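Local atomic coordinates of putative polyketide synthase (Brevibacillus brevis, PDB entry 5HU7), a protein that probably removes water from 3-hydroxyacyl intermediates of a growing polyketide, serving as a dehydratase domain of a trans-acyltransferase assembly line. Residues Phe50-Tyr55 with Ser211-Leu216; Met58-Val63 with Gln205-Pro210. All blocks are in the same frame, centred on the assembly; numbering follows the deposited sequence.

Interaction 1: Phe50-Tyr55 with Ser211-Leu216; sequences FPLIAY and SLLESL
Leu52 and Ile53 meet Leu213 where two helices, 52-65 and 212-227, approach each other at their N-terminal ends. These are the central helices of the two halves of a double hot-dog fold, the architecture of polyketide synthase dehydratases, and the closest CA atoms, those of Ile53 and Leu213, lie 6.8 Å apart.

The contact is purely apolar, with no hydrogen bond from one segment to the other. Leu213 has its CG anti to the backbone N (chi1 -180°), which carries both methyls out toward the other helix. The side chains of Leu52 and Leu213 cross at about a right angle, with CD1 of Leu52 3.9 Å from CD1 of Leu213. Ile53 lies alongside, its CG1 4.2 Å from Leu213 CB, while its CD1 reaches CB of Leu212 at 4.2 Å. Branched aliphatic residues suit this place because they fill a buried junction without bringing in polar groups. Beyond it, Leu52 also packs on Phe242 and Leu216 on Ala259 and Ile261, so each helix is seated on strands.

Aromatic contacts brace the first segment from within: Phe50 CD2 sits 3.6 Å above the centre of the Tyr55 ring, and Tyr55 OH is hydrogen-bonded to Leu88 N. Pro51 closes an HxxxGxxxxP sequence, the signature that carries the catalytic histidine in related dehydratases; Glu214 falls where those relatives usually have an aspartate.

Leu213 also packs against backbone, its CD2 methyl lying 3.7 Å from Leu52 N.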
loop_
_atom_site.group_PDB
_atom_site.type_symbol
_atom_site.label_atom_id
_atom_site.label_comp_id
_atom_site.label_asym_id
_atom_site.label_seq_id
_atom_site.Cartn_x
_atom_site.Cartn_y
_atom_site.Cartn_z
ATOM N N PHE A 50 -8.343 -20.524 9.673
ATOM C CA PHE A 50 -7.428 -19.410 9.941
ATOM C C PHE A 50 -7.412 -19.188 11.458
ATOM O O PHE A 50 -8.478 -19.219 12.058
ATOM C CB PHE A 50 -7.917 -18.130 9.247
ATOM C CG PHE A 50 -6.924 -16.991 9.205
ATOM C CD1 PHE A 50 -5.806 -17.056 8.380
ATOM C CD2 PHE A 50 -7.192 -15.792 9.841
ATOM C CE1 PHE A 50 -4.921 -15.993 8.291
ATOM C CE2 PHE A 50 -6.339 -14.698 9.697
ATOM C CZ PHE A 50 -5.208 -14.806 8.936
ATOM N N PRO A 51 -6.253 -19.006 12.114
ATOM C CA PRO A 51 -6.265 -18.814 13.573
ATOM C C PRO A 51 -7.137 -17.654 14.052
ATOM O O PRO A 51 -7.150 -16.605 13.425
ATOM C CB PRO A 51 -4.793 -18.600 13.921
ATOM C CG PRO A 51 -4.039 -19.092 12.802
ATOM C CD PRO A 51 -4.876 -18.996 11.578
ATOM N N LEU A 52 -7.870 -17.853 15.148
ATOM C CA LEU A 52 -8.778 -16.860 15.750
ATOM C C LEU A 52 -8.110 -15.474 15.984
ATOM O O LEU A 52 -8.561 -14.470 15.424
ATOM C CB LEU A 52 -9.404 -17.431 17.051
ATOM C CG LEU A 52 -10.344 -18.653 16.911
ATOM C CD1 LEU A 52 -10.811 -19.255 18.280
ATOM C CD2 LEU A 52 -11.484 -18.379 16.001
ATOM N N ILE A 53 -7.029 -15.429 16.769
ATOM C CA ILE A 53 -6.262 -14.189 17.012
ATOM C C ILE A 53 -5.708 -13.533 15.748
ATOM O O ILE A 53 -5.484 -12.321 15.734
ATOM C CB ILE A 53 -5.121 -14.390 18.044
ATOM C CG1 ILE A 53 -4.200 -15.594 17.613
ATOM C CG2 ILE A 53 -5.736 -14.545 19.452
ATOM C CD1 ILE A 53 -2.936 -15.702 18.310
ATOM N N ALA A 54 -5.484 -14.308 14.703
ATOM C CA ALA A 54 -4.958 -13.750 13.475
ATOM C C ALA A 54 -5.946 -12.764 12.854
ATOM O O ALA A 54 -5.520 -11.753 12.309
ATOM C CB ALA A 54 -4.612 -14.844 12.503
ATOM N N TYR A 55 -7.272 -12.994 13.045
ATOM C CA TYR A 55 -8.302 -12.085 12.561
ATOM C C TYR A 55 -8.245 -10.751 13.293
ATOM O O TYR A 55 -8.462 -9.714 12.677
ATOM C CB TYR A 55 -9.698 -12.686 12.786
ATOM C CG TYR A 55 -10.023 -13.895 11.940
ATOM C CD1 TYR A 55 -10.400 -13.755 10.603
ATOM C CD2 TYR A 55 -10.087 -15.158 12.504
ATOM C CE1 TYR A 55 -10.835 -14.856 9.856
ATOM C CE2 TYR A 55 -10.491 -16.265 11.762
ATOM C CZ TYR A 55 -10.904 -16.102 10.451
ATOM O OH TYR A 55 -11.334 -17.176 9.731
ATOM N N SER A 211 1.228 -17.636 19.056
ATOM C CA SER A 211 0.985 -18.867 19.817
ATOM C C SER A 211 0.032 -18.695 20.998
ATOM O O SER A 211 -0.240 -19.682 21.670
ATOM C CB SER A 211 2.311 -19.404 20.335
ATOM O OG SER A 211 3.315 -19.363 19.334
ATOM N N LEU A 212 -0.469 -17.483 21.256
ATOM C CA LEU A 212 -1.361 -17.188 22.384
ATOM C C LEU A 212 -2.646 -18.050 22.456
ATOM O O LEU A 212 -3.089 -18.382 23.551
ATOM C CB LEU A 212 -1.722 -15.686 22.348
ATOM C CG LEU A 212 -2.667 -15.183 23.419
ATOM C CD1 LEU A 212 -2.071 -15.384 24.794
ATOM C CD2 LEU A 212 -3.009 -13.719 23.198
ATOM N N LEU A 213 -3.253 -18.374 21.317
ATOM C CA LEU A 213 -4.482 -19.181 21.262
ATOM C C LEU A 213 -4.201 -20.650 21.609
ATOM O O LEU A 213 -5.041 -21.316 22.214
ATOM C CB LEU A 213 -5.083 -19.074 19.844
ATOM C CG LEU A 213 -6.386 -19.840 19.547
ATOM C CD1 LEU A 213 -7.549 -19.266 20.352
ATOM C CD2 LEU A 213 -6.658 -19.846 18.015
ATOM N N GLU A 214 -3.005 -21.141 21.281
ATOM C CA GLU A 214 -2.639 -22.529 21.586
ATOM C C GLU A 214 -2.469 -22.740 23.119
ATOM O O GLU A 214 -2.454 -23.893 23.570
ATOM C CB GLU A 214 -1.349 -22.985 20.837
ATOM C CG GLU A 214 -1.193 -22.517 19.390
ATOM C CD GLU A 214 -2.411 -22.602 18.487
ATOM O OE1 GLU A 214 -2.854 -23.736 18.194
ATOM O OE2 GLU A 214 -2.878 -21.538 18.016
ATOM N N SER A 215 -2.310 -21.631 23.892
ATOM C CA SER A 215 -2.143 -21.631 25.341
ATOM C C SER A 215 -3.437 -21.342 26.078
ATOM O O SER A 215 -3.675 -21.913 27.138
ATOM C CB SER A 215 -1.124 -20.571 25.737
ATOM O OG SER A 215 0.096 -20.754 25.039
ATOM N N LEU A 216 -4.225 -20.411 25.566
ATOM C CA LEU A 216 -5.479 -19.988 26.161
ATOM C C LEU A 216 -6.571 -21.017 26.017
ATOM O O LEU A 216 -7.277 -21.285 26.978
ATOM C CB LEU A 216 -5.928 -18.660 25.531
ATOM C CG LEU A 216 -5.105 -17.418 25.914
ATOM C CD1 LEU A 216 -5.626 -16.182 25.196
ATOM C CD2 LEU A 216 -5.125 -17.177 27.388
#

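Interaction 2: Met58-Val63 with Gln205-Pro210; sequences MARAAV and QLVFHP
The guanidinium of Arg60 receives Val207 on one face and Gln205 at its edge. CG2 of Val207 stands 3.3 Å above the plane, over its centre and 3.4 Å from Arg60 CZ; near the plane itself, Gln205 O lies 3.1 Å from Arg60 NH2. Arg60 CD, set by the torsions before it, already lies 3.7 Å from Val207 CG2, and a bend at chi3 (66°) turns NE and the guanidinium over the same methyl. The flat face of a guanidinium tolerates apolar neighbours, and valine offers a compact methyl to fit it, while Ile249 touches both side chains.

The charge has its mate within the helix: Arg60 NH2 forms a salt bridge with Glu57 OE2, and Glu57 OE1 accepts hydrogen bonds from the backbone N of Val207 and of Phe208. With an alanine in place of Arg60, the Glu57 carboxylate would probably be left without its cationic mate and a gap would open beside Val207.

One carboxylate therefore ties the arginine to the loop backbone, so that a buried charge is paired through its polar rim while its face is given to hydrocarbon.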
loop_
_atom_site.group_PDB
_atom_site.type_symbol
_atom_site.label_atom_id
_atom_site.label_comp_id
_atom_site.label_asym_id
_atom_site.label_seq_id
_atom_site.Cartn_x
_atom_site.Cartn_y
_atom_site.Cartn_z
ATOM N N MET A 58 -4.794 -8.925 12.309
ATOM C CA MET A 58 -4.899 -8.414 10.933
ATOM C C MET A 58 -5.758 -7.139 10.884
ATOM O O MET A 58 -5.358 -6.150 10.296
ATOM C CB MET A 58 -5.477 -9.477 9.985
ATOM C CG MET A 58 -5.219 -9.178 8.534
ATOM S SD MET A 58 -6.110 -10.211 7.335
ATOM C CE MET A 58 -5.495 -11.681 7.659
ATOM N N ALA A 59 -6.927 -7.169 11.516
ATOM C CA ALA A 59 -7.842 -6.026 11.593
ATOM C C ALA A 59 -7.208 -4.827 12.292
ATOM O O ALA A 59 -7.373 -3.691 11.841
ATOM C CB ALA A 59 -9.084 -6.438 12.343
ATOM N N ARG A 60 -6.466 -5.081 13.370
ATOM C CA ARG A 60 -5.778 -4.042 14.130
ATOM C C ARG A 60 -4.670 -3.413 13.307
ATOM O O ARG A 60 -4.485 -2.207 13.351
ATOM C CB ARG A 60 -5.181 -4.678 15.393
ATOM C CG ARG A 60 -4.515 -3.699 16.335
ATOM C CD ARG A 60 -3.483 -4.403 17.149
ATOM N NE ARG A 60 -2.361 -4.897 16.328
ATOM C CZ ARG A 60 -1.330 -4.171 15.898
ATOM N NH1 ARG A 60 -1.248 -2.876 16.193
ATOM N NH2 ARG A 60 -0.367 -4.736 15.176
ATOM N N ALA A 61 -3.889 -4.241 12.623
ATOM C CA ALA A 61 -2.805 -3.777 11.769
ATOM C C ALA A 61 -3.344 -2.859 10.639
ATOM O O ALA A 61 -2.790 -1.799 10.431
ATOM C CB ALA A 61 -2.069 -4.972 11.190
ATOM N N ALA A 62 -4.483 -3.215 10.006
ATOM C CA ALA A 62 -5.130 -2.416 8.941
ATOM C C ALA A 62 -5.574 -1.068 9.431
ATOM O O ALA A 62 -5.336 -0.063 8.773
ATOM C CB ALA A 62 -6.318 -3.170 8.368
ATOM N N VAL A 63 -6.264 -1.055 10.553
ATOM C CA VAL A 63 -6.744 0.182 11.186
ATOM C C VAL A 63 -5.580 1.132 11.544
ATOM O O VAL A 63 -5.656 2.316 11.250
ATOM C CB VAL A 63 -7.612 -0.211 12.390
ATOM C CG1 VAL A 63 -7.735 0.911 13.395
ATOM C CG2 VAL A 63 -8.985 -0.652 11.902
ATOM N N GLN A 205 6.185 -5.641 15.142
ATOM C CA GLN A 205 4.960 -5.339 14.374
ATOM C C GLN A 205 3.687 -5.931 15.016
ATOM O O GLN A 205 2.598 -5.408 14.802
ATOM C CB GLN A 205 5.104 -5.828 12.920
ATOM C CG GLN A 205 6.090 -4.992 12.105
ATOM C CD GLN A 205 6.501 -5.668 10.819
ATOM O OE1 GLN A 205 6.912 -6.832 10.808
ATOM N NE2 GLN A 205 6.487 -4.936 9.714
ATOM N N LEU A 206 3.843 -6.938 15.879
ATOM C CA LEU A 206 2.736 -7.621 16.535
ATOM C C LEU A 206 2.297 -7.063 17.887
ATOM O O LEU A 206 3.048 -6.383 18.575
ATOM C CB LEU A 206 3.120 -9.089 16.707
ATOM C CG LEU A 206 3.551 -9.815 15.413
ATOM C CD1 LEU A 206 3.741 -11.320 15.650
ATOM C CD2 LEU A 206 2.574 -9.523 14.272
ATOM N N VAL A 207 1.033 -7.286 18.205
ATOM C CA VAL A 207 0.437 -7.025 19.502
ATOM C C VAL A 207 0.099 -8.419 20.088
ATOM O O VAL A 207 0.551 -8.755 21.186
ATOM C CB VAL A 207 -0.787 -6.071 19.412
ATOM C CG1 VAL A 207 -1.630 -6.095 20.688
ATOM C CG2 VAL A 207 -0.322 -4.648 19.111
ATOM N N PHE A 208 -0.654 -9.234 19.299
ATOM C CA PHE A 208 -1.025 -10.599 19.636
ATOM C C PHE A 208 0.049 -11.540 19.162
ATOM O O PHE A 208 0.397 -11.532 17.974
ATOM C CB PHE A 208 -2.317 -11.019 18.954
ATOM C CG PHE A 208 -3.548 -10.285 19.416
ATOM C CD1 PHE A 208 -4.223 -10.683 20.557
ATOM C CD2 PHE A 208 -4.077 -9.250 18.669
ATOM C CE1 PHE A 208 -5.367 -10.025 20.959
ATOM C CE2 PHE A 208 -5.207 -8.569 19.094
ATOM C CZ PHE A 208 -5.843 -8.963 20.227
ATOM N N HIS A 209 0.539 -12.393 20.074
ATOM C CA HIS A 209 1.575 -13.353 19.788
ATOM C C HIS A 209 0.947 -14.467 18.932
ATOM O O HIS A 209 -0.204 -14.838 19.182
ATOM C CB HIS A 209 2.104 -13.919 21.110
ATOM C CG HIS A 209 3.343 -14.725 20.987
ATOM N ND1 HIS A 209 3.300 -16.055 20.602
ATOM C CD2 HIS A 209 4.629 -14.370 21.195
ATOM C CE1 HIS A 209 4.567 -16.446 20.537
ATOM N NE2 HIS A 209 5.389 -15.498 20.990
ATOM N N PRO A 210 1.677 -15.049 17.945
ATOM C CA PRO A 210 1.070 -16.099 17.116
ATOM C C PRO A 210 0.713 -17.405 17.835
ATOM O O PRO A 210 -0.025 -18.204 17.262
ATOM C CB PRO A 210 2.129 -16.323 16.026
ATOM C CG PRO A 210 3.380 -15.884 16.620
ATOM C CD PRO A 210 3.035 -14.727 17.467
#

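Interactions 1 and 2 lie along the same helix, 52-65, with their centres about 12 Å apart. In chain order the segments run 50-55, 58-63, 205-210 and 211-216, so both segments of interaction 2 fall between those of interaction 1. The partner segments are also continuous: the loop 205-210 runs directly into helix 212-227, where His209 ND1 caps Ser211 N. The two contacts adjoin through Ile53 CG2 and Phe208 CD1, 4.3 Å apart. Together they join the central helix of the first hot dog to the helix of the second and its lead-in loop, apolar at one contact and charge-centred at the other.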